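Local coordinates for hypothetical protein DUF871 (Enterococcus faecalis, PDB 2P0O) that is of unknown function but probably acts as a 6-phospho-N-acetylmuramidase, with a TIM barrel joined to a second domain, at residues Q201-G209 and I226-Y237; Q296-I307 and L326-R337. All blocks are in the same frame, centred on the assembly; numbering follows the deposited sequence.

Contact 1. Residues Q201-G209 and I226-Y237; sequences QNPFAAAVG and ISERTMAQFGYY
F204 is the knob of this helix-helix contact: its ring drops into the hollow formed by T230, Q233, F234 and Y237. The axes of helices 203-209 and 228-237, which flank barrel strand 218-221 in sequence, run 37° apart and 9.5 Å at closest approach. With CG anti to the backbone N (chi1 165°), the F204 ring stands in that hollow with CB of Q233 over one face, 4.0 Å from the ring centroid. Its edge points at the face of F234, planes at 89°, a T-shaped pair with centroids 5.2 Å apart; a second, offset edge-to-face pair joins it to Y237. CE1 of F204 comes to 3.5 Å from CB of Y237. Smaller bumps fit around this knob: CB of A207 meets the rim of F234 at CZ, 3.6 Å away, CG1 of V208 touches CE2 of Y237, and P203 rests against I226 and T230. The fairly straight cross-helix hydrogen bond from N202 ND2 to Q233 OE1 (3.0 Å) fixes both amides, whose other ends are also used: N202 OD1 caps its helix, accepting weakly from F204 N and A205 N, and Q233 NE2 reaches L244 O and D342 OD1. Cohesion therefore depends on ring packing, with these polar ends satisfied.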
loop_
_atom_site.group_PDB
_atom_site.type_symbol
_atom_site.label_atom_id
_atom_site.label_comp_id
_atom_site.label_asym_id
_atom_site.label_seq_id
_atom_site.Cartn_x
_atom_site.Cartn_y
_atom_site.Cartn_z
ATOM N N GLN A 201 10.646 3.403 1.401
ATOM C CA GLN A 201 10.146 2.572 2.518
ATOM C C GLN A 201 9.408 1.301 2.017
ATOM O O GLN A 201 9.066 1.200 0.842
ATOM C CB GLN A 201 9.230 3.370 3.477
ATOM C CG GLN A 201 9.883 4.574 4.206
ATOM C CD GLN A 201 11.216 4.248 4.867
ATOM O OE1 GLN A 201 11.323 3.335 5.688
ATOM N NE2 GLN A 201 12.248 4.994 4.501
ATOM N N ASN A 202 9.204 0.343 2.919
ATOM C CA ASN A 202 8.471 -0.897 2.633
ATOM C C ASN A 202 7.074 -0.517 2.158
ATOM O O ASN A 202 6.319 0.074 2.913
ATOM C CB ASN A 202 8.375 -1.760 3.913
ATOM C CG ASN A 202 7.696 -3.103 3.670
ATOM O OD1 ASN A 202 6.856 -3.249 2.773
ATOM N ND2 ASN A 202 8.075 -4.094 4.451
ATOM N N PRO A 203 6.761 -0.799 0.887
ATOM C CA PRO A 203 5.433 -0.491 0.345
ATOM C C PRO A 203 4.281 -1.160 1.091
ATOM O O PRO A 203 3.193 -0.567 1.210
ATOM C CB PRO A 203 5.506 -1.003 -1.109
ATOM C CG PRO A 203 6.974 -1.089 -1.419
ATOM C CD PRO A 203 7.671 -1.373 -0.129
ATOM N N PHE A 204 4.489 -2.380 1.578
ATOM C CA PHE A 204 3.441 -3.071 2.338
ATOM C C PHE A 204 3.084 -2.297 3.595
ATOM O O PHE A 204 1.910 -2.091 3.875
ATOM C CB PHE A 204 3.842 -4.530 2.666
ATOM C CG PHE A 204 2.981 -5.186 3.733
ATOM C CD1 PHE A 204 1.706 -5.657 3.427
ATOM C CD2 PHE A 204 3.462 -5.352 5.031
ATOM C CE1 PHE A 204 0.903 -6.261 4.393
ATOM C CE2 PHE A 204 2.675 -5.952 6.011
ATOM C CZ PHE A 204 1.378 -6.403 5.698
ATOM N N ALA A 205 4.103 -1.890 4.362
ATOM C CA ALA A 205 3.849 -1.135 5.579
ATOM C C ALA A 205 3.191 0.214 5.248
ATOM O O ALA A 205 2.350 0.685 5.990
ATOM C CB ALA A 205 5.158 -0.901 6.360
ATOM N N ALA A 206 3.609 0.825 4.142
ATOM C CA ALA A 206 3.085 2.116 3.734
ATOM C C ALA A 206 1.595 2.002 3.384
ATOM O O ALA A 206 0.781 2.785 3.882
ATOM C CB ALA A 206 3.900 2.655 2.540
ATOM N N ALA A 207 1.253 0.979 2.599
ATOM C CA ALA A 207 -0.120 0.743 2.139
ATOM C C ALA A 207 -1.066 0.411 3.278
ATOM O O ALA A 207 -2.111 1.036 3.446
ATOM C CB ALA A 207 -0.159 -0.365 1.045
ATOM N N VAL A 208 -0.678 -0.570 4.084
ATOM C CA VAL A 208 -1.476 -0.929 5.226
ATOM C C VAL A 208 -1.716 0.270 6.162
ATOM O O VAL A 208 -2.863 0.487 6.604
ATOM C CB VAL A 208 -0.891 -2.183 5.963
ATOM C CG1 VAL A 208 -1.741 -2.541 7.189
ATOM C CG2 VAL A 208 -0.872 -3.361 5.006
ATOM N N GLY A 209 -0.672 1.041 6.462
ATOM C CA GLY A 209 -0.850 2.197 7.354
ATOM C C GLY A 209 -1.823 3.209 6.779
ATOM O O GLY A 209 -2.714 3.688 7.475
ATOM N N ILE A 226 5.893 -4.310 -7.355
ATOM C CA ILE A 226 6.541 -4.468 -6.057
ATOM C C ILE A 226 7.377 -5.732 -6.147
ATOM O O ILE A 226 7.145 -6.543 -7.042
ATOM C CB ILE A 226 5.519 -4.579 -4.913
ATOM C CG1 ILE A 226 4.321 -5.430 -5.331
ATOM C CG2 ILE A 226 5.102 -3.156 -4.428
ATOM C CD1 ILE A 226 3.418 -5.823 -4.183
ATOM N N SER A 227 8.341 -5.901 -5.243
ATOM C CA SER A 227 9.180 -7.101 -5.238
ATOM C C SER A 227 8.377 -8.325 -4.778
ATOM O O SER A 227 7.328 -8.184 -4.152
ATOM C CB SER A 227 10.354 -6.912 -4.293
ATOM O OG SER A 227 9.859 -6.856 -2.965
ATOM N N GLU A 228 8.871 -9.523 -5.097
ATOM C CA GLU A 228 8.295 -10.766 -4.597
ATOM C C GLU A 228 8.132 -10.786 -3.068
ATOM O O GLU A 228 7.122 -11.285 -2.549
ATOM C CB GLU A 228 9.135 -11.972 -5.064
ATOM C CG GLU A 228 9.184 -12.143 -6.588
ATOM C CD GLU A 228 8.057 -13.035 -7.133
ATOM O OE1 GLU A 228 7.233 -13.541 -6.323
ATOM O OE2 GLU A 228 8.000 -13.243 -8.376
ATOM N N ARG A 229 9.118 -10.240 -2.360
ATOM C CA ARG A 229 9.124 -10.180 -0.915
ATOM C C ARG A 229 7.928 -9.389 -0.393
ATOM O O ARG A 229 7.259 -9.766 0.602
ATOM C CB ARG A 229 10.412 -9.487 -0.457
ATOM C CG ARG A 229 10.648 -9.548 1.050
ATOM C CD ARG A 229 11.897 -8.745 1.443
ATOM N NE ARG A 229 12.243 -8.984 2.842
ATOM C CZ ARG A 229 11.688 -8.372 3.893
ATOM N NH1 ARG A 229 10.733 -7.451 3.735
ATOM N NH2 ARG A 229 12.084 -8.692 5.110
ATOM N N THR A 230 7.701 -8.253 -1.046
ATOM C CA THR A 230 6.639 -7.353 -0.664
ATOM C C THR A 230 5.278 -7.952 -1.020
ATOM O O THR A 230 4.341 -7.857 -0.239
ATOM C CB THR A 230 6.883 -5.954 -1.297
ATOM O OG1 THR A 230 8.137 -5.470 -0.814
ATOM C CG2 THR A 230 5.798 -4.974 -0.911
HETATM N N MSE A 231 5.180 -8.550 -2.203
HETATM C CA MSE A 231 3.983 -9.336 -2.581
HETATM C C MSE A 231 3.596 -10.378 -1.513
HETATM O O MSE A 231 2.412 -10.540 -1.170
HETATM C CB MSE A 231 4.203 -10.050 -3.919
HETATM C CG MSE A 231 4.367 -9.071 -5.051
HETATM SE SE MSE A 231 4.767 -9.882 -6.787
HETATM C CE MSE A 231 3.065 -10.779 -7.080
ATOM N N ALA A 232 4.615 -11.068 -1.005
ATOM C CA ALA A 232 4.448 -12.127 -0.000
ATOM C C ALA A 232 3.895 -11.553 1.281
ATOM O O ALA A 232 3.093 -12.208 1.944
ATOM C CB ALA A 232 5.759 -12.823 0.263
ATOM N N GLN A 233 4.326 -10.328 1.630
ATOM C CA GLN A 233 3.837 -9.663 2.832
ATOM C C GLN A 233 2.355 -9.291 2.652
ATOM O O GLN A 233 1.554 -9.555 3.555
ATOM C CB GLN A 233 4.711 -8.466 3.216
ATOM C CG GLN A 233 6.038 -8.911 3.848
ATOM C CD GLN A 233 6.939 -7.756 4.245
ATOM O OE1 GLN A 233 7.177 -6.835 3.460
ATOM N NE2 GLN A 233 7.467 -7.809 5.455
ATOM N N PHE A 234 2.001 -8.701 1.497
ATOM C CA PHE A 234 0.602 -8.428 1.185
ATOM C C PHE A 234 -0.193 -9.714 1.269
ATOM O O PHE A 234 -1.224 -9.762 1.942
ATOM C CB PHE A 234 0.401 -7.762 -0.198
ATOM C CG PHE A 234 0.636 -6.256 -0.195
ATOM C CD1 PHE A 234 -0.345 -5.373 0.299
ATOM C CD2 PHE A 234 1.822 -5.717 -0.713
ATOM C CE1 PHE A 234 -0.131 -3.965 0.293
ATOM C CE2 PHE A 234 2.041 -4.303 -0.728
ATOM C CZ PHE A 234 1.075 -3.445 -0.226
ATOM N N GLY A 235 0.311 -10.753 0.605
ATOM C CA GLY A 235 -0.394 -12.004 0.486
ATOM C C GLY A 235 -0.599 -12.624 1.840
ATOM O O GLY A 235 -1.692 -13.101 2.142
ATOM N N TYR A 236 0.444 -12.640 2.653
ATOM C CA TYR A 236 0.359 -13.235 3.983
ATOM C C TYR A 236 -0.692 -12.504 4.846
ATOM O O TYR A 236 -1.510 -13.125 5.531
ATOM C CB TYR A 236 1.740 -13.190 4.646
ATOM C CG TYR A 236 2.062 -14.375 5.528
ATOM C CD1 TYR A 236 1.750 -14.369 6.898
ATOM C CD2 TYR A 236 2.703 -15.506 4.990
ATOM C CE1 TYR A 236 2.068 -15.474 7.706
ATOM C CE2 TYR A 236 3.032 -16.599 5.786
ATOM C CZ TYR A 236 2.710 -16.582 7.135
ATOM O OH TYR A 236 3.036 -17.699 7.890
ATOM N N TYR A 237 -0.666 -11.176 4.802
ATOM C CA TYR A 237 -1.617 -10.363 5.530
ATOM C C TYR A 237 -3.022 -10.588 5.007
ATOM O O TYR A 237 -3.983 -10.685 5.763
ATOM C CB TYR A 237 -1.272 -8.885 5.349
ATOM C CG TYR A 237 -2.074 -7.950 6.251
ATOM C CD1 TYR A 237 -2.089 -8.154 7.627
ATOM C CD2 TYR A 237 -2.817 -6.870 5.728
ATOM C CE1 TYR A 237 -2.812 -7.323 8.478
ATOM C CE2 TYR A 237 -3.561 -6.014 6.588
ATOM C CZ TYR A 237 -3.537 -6.264 7.961
ATOM O OH TYR A 237 -4.213 -5.484 8.857
#

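Contact 2. Residues Q296-I307 and L326-R337; sequences QTEARPVGTVTI and LPKDEKVNTITR
V305 and T336 belong to an antiparallel edge pairing in the four-stranded sheet of the C-terminal, cyclophilin-like domain, and a classic beta bulge interrupts it: I335 and T336 both face V305. V305 N donates to T336 O, while V305 O takes I335 N at 2.8 Å and T336 N only weakly at 3.4 Å. Beyond the bulge, I307 and N333 exchange both backbone bonds. The side chain of N333 donates from ND2 to E293 O, and T336 OG1 is satisfied by A248 O.

Outside the strands the loops pair too. R300 and L326 form a single hydrogen-bonded bridge. T334 N donates to Q296 O (2.7 Å), and T334 OG1 accepts from E298 N at 3.3 Å with an almost straight 171° angle. Water 1 spans the same region, giving a proton to Q296 OE1 and taking one from T334 OG1; water 5 accepts from D329 N and lies within bonding distance of E298 O and V332 O, which compete for its protons.

Two arginines each grip one carbonyl side-on. R300, its chain bent at chi3 (-75°), places NE and NH2 on P327 O, the latter at 2.6 Å; CB of L326 covers one guanidinium face, CG2 of V332 and CB of D329 the other. D329 itself makes an Asx turn, OD1 accepting from K331 N and, as a salt bridge, from K331 NZ. T304 N closes the type II turn P301-T304 on P301 O, and T304 OG1 adds a second bond to that oxygen. Extended from CG to NE, R337 lies with P301 over one guanidinium face, and its NE and NH2 meet V302 O at 2.9 and 2.8 Å, both with N-H...O angles of 147°.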
loop_
_atom_site.group_PDB
_atom_site.type_symbol
_atom_site.label_atom_id
_atom_site.label_comp_id
_atom_site.label_asym_id
_atom_site.label_seq_id
_atom_site.Cartn_x
_atom_site.Cartn_y
_atom_site.Cartn_z
ATOM N N GLN A 296 22.606 -13.563 26.490
ATOM C CA GLN A 296 23.064 -12.200 26.251
ATOM C C GLN A 296 21.967 -11.234 26.679
ATOM O O GLN A 296 20.799 -11.422 26.326
ATOM C CB GLN A 296 23.342 -11.985 24.769
ATOM C CG GLN A 296 24.690 -12.503 24.336
ATOM C CD GLN A 296 24.908 -12.437 22.831
ATOM O OE1 GLN A 296 24.316 -11.611 22.133
ATOM N NE2 GLN A 296 25.761 -13.317 22.327
ATOM N N THR A 297 22.340 -10.198 27.416
ATOM C CA THR A 297 21.396 -9.191 27.857
ATOM C C THR A 297 21.941 -7.820 27.467
ATOM O O THR A 297 22.407 -7.072 28.318
ATOM C CB THR A 297 21.144 -9.269 29.383
ATOM O OG1 THR A 297 22.356 -8.973 30.081
ATOM C CG2 THR A 297 20.696 -10.667 29.780
ATOM N N GLU A 298 21.886 -7.505 26.172
ATOM C CA GLU A 298 22.439 -6.255 25.647
ATOM C C GLU A 298 21.379 -5.161 25.501
ATOM O O GLU A 298 20.196 -5.400 25.748
ATOM C CB GLU A 298 23.121 -6.526 24.308
ATOM C CG GLU A 298 24.142 -7.613 24.415
ATOM C CD GLU A 298 25.404 -7.136 25.120
ATOM O OE1 GLU A 298 26.283 -6.597 24.411
ATOM O OE2 GLU A 298 25.527 -7.298 26.364
ATOM N N ALA A 299 21.806 -3.965 25.096
ATOM C CA ALA A 299 20.868 -2.879 24.793
ATOM C C ALA A 299 19.752 -3.371 23.849
ATOM O O ALA A 299 19.949 -4.329 23.088
ATOM C CB ALA A 299 21.622 -1.704 24.189
ATOM N N ARG A 300 18.586 -2.734 23.873
ATOM C CA ARG A 300 17.465 -3.208 23.063
ATOM C C ARG A 300 16.940 -2.140 22.090
ATOM O O ARG A 300 15.820 -1.617 22.279
ATOM C CB ARG A 300 16.348 -3.719 23.978
ATOM C CG ARG A 300 16.798 -4.889 24.868
ATOM C CD ARG A 300 15.817 -5.173 25.975
ATOM N NE ARG A 300 15.913 -4.173 27.043
ATOM C CZ ARG A 300 14.921 -3.862 27.881
ATOM N NH1 ARG A 300 13.727 -4.463 27.786
ATOM N NH2 ARG A 300 15.127 -2.939 28.821
ATOM N N PRO A 301 17.743 -1.786 21.059
ATOM C CA PRO A 301 17.243 -0.763 20.127
ATOM C C PRO A 301 15.951 -1.198 19.446
ATOM O O PRO A 301 15.589 -2.398 19.476
ATOM C CB PRO A 301 18.413 -0.555 19.134
ATOM C CG PRO A 301 19.242 -1.800 19.238
ATOM C CD PRO A 301 19.100 -2.239 20.699
ATOM N N VAL A 302 15.229 -0.234 18.892
ATOM C CA VAL A 302 13.951 -0.518 18.244
ATOM C C VAL A 302 14.039 -1.765 17.351
ATOM O O VAL A 302 14.926 -1.891 16.524
ATOM C CB VAL A 302 13.344 0.744 17.499
ATOM C CG1 VAL A 302 14.323 1.326 16.478
ATOM C CG2 VAL A 302 12.011 0.382 16.839
ATOM N N GLY A 303 13.147 -2.709 17.581
ATOM C CA GLY A 303 13.060 -3.921 16.752
ATOM C C GLY A 303 13.660 -5.131 17.419
ATOM O O GLY A 303 13.524 -6.227 16.918
ATOM N N THR A 304 14.315 -4.930 18.563
ATOM C CA THR A 304 14.946 -6.005 19.310
ATOM C C THR A 304 13.923 -7.020 19.825
ATOM O O THR A 304 12.929 -6.654 20.475
ATOM C CB THR A 304 15.905 -5.472 20.435
ATOM O OG1 THR A 304 16.984 -4.711 19.840
ATOM C CG2 THR A 304 16.546 -6.628 21.220
ATOM N N VAL A 305 14.159 -8.287 19.492
ATOM C CA VAL A 305 13.358 -9.404 20.001
ATOM C C VAL A 305 14.013 -10.012 21.227
ATOM O O VAL A 305 15.187 -10.441 21.198
ATOM C CB VAL A 305 13.186 -10.503 18.927
ATOM C CG1 VAL A 305 12.200 -11.572 19.387
ATOM C CG2 VAL A 305 12.757 -9.885 17.596
ATOM N N THR A 306 13.238 -10.078 22.305
ATOM C CA THR A 306 13.752 -10.446 23.622
ATOM C C THR A 306 12.915 -11.534 24.272
ATOM O O THR A 306 11.723 -11.710 23.951
ATOM C CB THR A 306 13.773 -9.214 24.608
ATOM O OG1 THR A 306 12.436 -8.876 24.983
ATOM C CG2 THR A 306 14.367 -7.993 23.961
ATOM N N ILE A 307 13.536 -12.255 25.201
ATOM C CA ILE A 307 12.812 -13.187 26.050
ATOM C C ILE A 307 13.251 -12.961 27.493
ATOM O O ILE A 307 14.463 -12.860 27.778
ATOM C CB ILE A 307 12.983 -14.692 25.577
ATOM C CG1 ILE A 307 12.046 -15.621 26.339
ATOM C CG2 ILE A 307 14.448 -15.190 25.691
ATOM C CD1 ILE A 307 11.885 -16.987 25.686
ATOM N N LEU A 326 15.277 0.672 24.093
ATOM C CA LEU A 326 15.300 0.377 25.521
ATOM C C LEU A 326 16.716 0.022 25.981
ATOM O O LEU A 326 17.521 -0.535 25.227
ATOM C CB LEU A 326 14.280 -0.716 25.885
ATOM C CG LEU A 326 12.807 -0.268 25.905
ATOM C CD1 LEU A 326 11.857 -1.422 26.243
ATOM C CD2 LEU A 326 12.611 0.824 26.957
ATOM N N PRO A 327 17.042 0.373 27.229
ATOM C CA PRO A 327 18.385 0.062 27.671
ATOM C C PRO A 327 18.553 -1.438 28.043
ATOM O O PRO A 327 17.556 -2.171 28.170
ATOM C CB PRO A 327 18.557 0.985 28.877
ATOM C CG PRO A 327 17.128 1.099 29.457
ATOM C CD PRO A 327 16.223 1.047 28.266
ATOM N N LYS A 328 19.807 -1.875 28.164
ATOM C CA LYS A 328 20.213 -3.178 28.711
ATOM C C LYS A 328 19.474 -3.519 30.012
ATOM O O LYS A 328 19.337 -2.662 30.887
ATOM C CB LYS A 328 21.713 -3.081 29.035
ATOM C CG LYS A 328 22.383 -4.362 29.473
ATOM C CD LYS A 328 23.250 -4.181 30.715
ATOM C CE LYS A 328 24.480 -3.319 30.456
ATOM N NZ LYS A 328 25.464 -3.992 29.562
ATOM N N ASP A 329 19.032 -4.772 30.148
ATOM C CA ASP A 329 18.408 -5.276 31.377
ATOM C C ASP A 329 18.913 -6.715 31.616
ATOM O O ASP A 329 18.686 -7.598 30.781
ATOM C CB ASP A 329 16.871 -5.210 31.232
ATOM C CG ASP A 329 16.114 -5.547 32.525
ATOM O OD1 ASP A 329 16.491 -6.498 33.239
ATOM O OD2 ASP A 329 15.081 -4.892 32.811
ATOM N N GLU A 330 19.595 -6.954 32.745
ATOM C CA GLU A 330 20.173 -8.293 33.066
ATOM C C GLU A 330 19.132 -9.418 33.015
ATOM O O GLU A 330 19.474 -10.584 32.799
ATOM C CB GLU A 330 20.860 -8.307 34.460
ATOM C CG GLU A 330 19.898 -7.881 35.641
ATOM C CD GLU A 330 20.212 -8.511 37.022
ATOM O OE1 GLU A 330 21.350 -9.048 37.218
ATOM O OE2 GLU A 330 19.304 -8.451 37.919
ATOM N N LYS A 331 17.866 -9.051 33.209
ATOM C CA LYS A 331 16.776 -10.011 33.299
ATOM C C LYS A 331 16.121 -10.329 31.966
ATOM O O LYS A 331 15.208 -11.147 31.917
ATOM C CB LYS A 331 15.703 -9.522 34.271
ATOM C CG LYS A 331 16.235 -9.043 35.612
ATOM C CD LYS A 331 15.068 -8.689 36.551
ATOM C CE LYS A 331 14.377 -7.378 36.166
ATOM N NZ LYS A 331 15.286 -6.261 35.715
ATOM N N VAL A 332 16.605 -9.713 30.887
ATOM C CA VAL A 332 15.959 -9.810 29.560
ATOM C C VAL A 332 17.018 -10.249 28.541
ATOM O O VAL A 332 17.929 -9.458 28.240
ATOM C CB VAL A 332 15.359 -8.429 29.125
ATOM C CG1 VAL A 332 14.785 -8.467 27.695
ATOM C CG2 VAL A 332 14.288 -7.932 30.123
ATOM N N ASN A 333 16.920 -11.489 28.023
ATOM C CA ASN A 333 17.817 -11.942 26.952
ATOM C C ASN A 333 17.487 -11.284 25.620
ATOM O O ASN A 333 16.297 -11.170 25.238
ATOM C CB ASN A 333 17.738 -13.459 26.772
ATOM C CG ASN A 333 18.319 -14.222 27.947
ATOM O OD1 ASN A 333 19.024 -13.662 28.797
ATOM N ND2 ASN A 333 18.039 -15.511 27.992
ATOM N N THR A 334 18.518 -10.844 24.911
ATOM C CA THR A 334 18.314 -10.273 23.586
ATOM C C THR A 334 18.615 -11.369 22.587
ATOM O O THR A 334 19.700 -11.947 22.625
ATOM C CB THR A 334 19.238 -9.062 23.353
ATOM O OG1 THR A 334 20.547 -9.394 23.840
ATOM C CG2 THR A 334 18.732 -7.862 24.141
ATOM N N ILE A 335 17.656 -11.662 21.711
ATOM C CA ILE A 335 17.736 -12.857 20.850
ATOM C C ILE A 335 18.112 -12.474 19.439
ATOM O O ILE A 335 19.038 -13.017 18.867
ATOM C CB ILE A 335 16.369 -13.624 20.756
ATOM C CG1 ILE A 335 15.731 -13.840 22.140
ATOM C CG2 ILE A 335 16.537 -14.951 19.961
ATOM C CD1 ILE A 335 16.666 -14.531 23.103
ATOM N N THR A 336 17.353 -11.563 18.853
ATOM C CA THR A 336 17.654 -11.120 17.503
ATOM C C THR A 336 16.969 -9.764 17.343
ATOM O O THR A 336 16.481 -9.202 18.333
ATOM C CB THR A 336 17.221 -12.179 16.439
ATOM O OG1 THR A 336 17.435 -11.663 15.139
ATOM C CG2 THR A 336 15.736 -12.543 16.552
ATOM N N ARG A 337 16.922 -9.266 16.109
ATOM C CA ARG A 337 16.348 -7.975 15.797
ATOM C C ARG A 337 15.564 -8.028 14.489
ATOM O O ARG A 337 16.033 -8.634 13.534
ATOM C CB ARG A 337 17.471 -6.947 15.661
ATOM C CG ARG A 337 16.952 -5.505 15.774
ATOM C CD ARG A 337 18.072 -4.491 15.896
ATOM N NE ARG A 337 17.477 -3.154 15.899
ATOM C CZ ARG A 337 18.122 -2.018 15.655
ATOM N NH1 ARG A 337 19.439 -2.002 15.427
ATOM N NH2 ARG A 337 17.433 -0.881 15.655
HETATM O O HOH W 1 22.292 -10.017 22.060
HETATM O O HOH W 2 20.339 -13.982 24.637
HETATM O O HOH W 3 21.691 -13.622 21.217
HETATM O O HOH W 4 25.257 -7.445 29.589
HETATM O O HOH W 5 18.544 -6.415 27.803
#

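In the fold
Contact 1 is the buried one, its centre about 7 Å from that of the chain, whereas contact 2 lies about 31 Å out and is only partly buried. They share no element: the first joins two helices in the range of the N-terminal family, the second pairs strand 304-307 with the outermost strand 332-337 and their flanking loops in that of the C-terminal family. Their centres are 27 Å apart and their nearest atoms about 9 Å, without touching. Chemistry follows place. The helix pair buries 474 Å² with ring packing and a lone cross-contact hydrogen bond; the strand-and-loop pair buries 1255 Å² through many backbone bonds, two arginine grips and bridging waters.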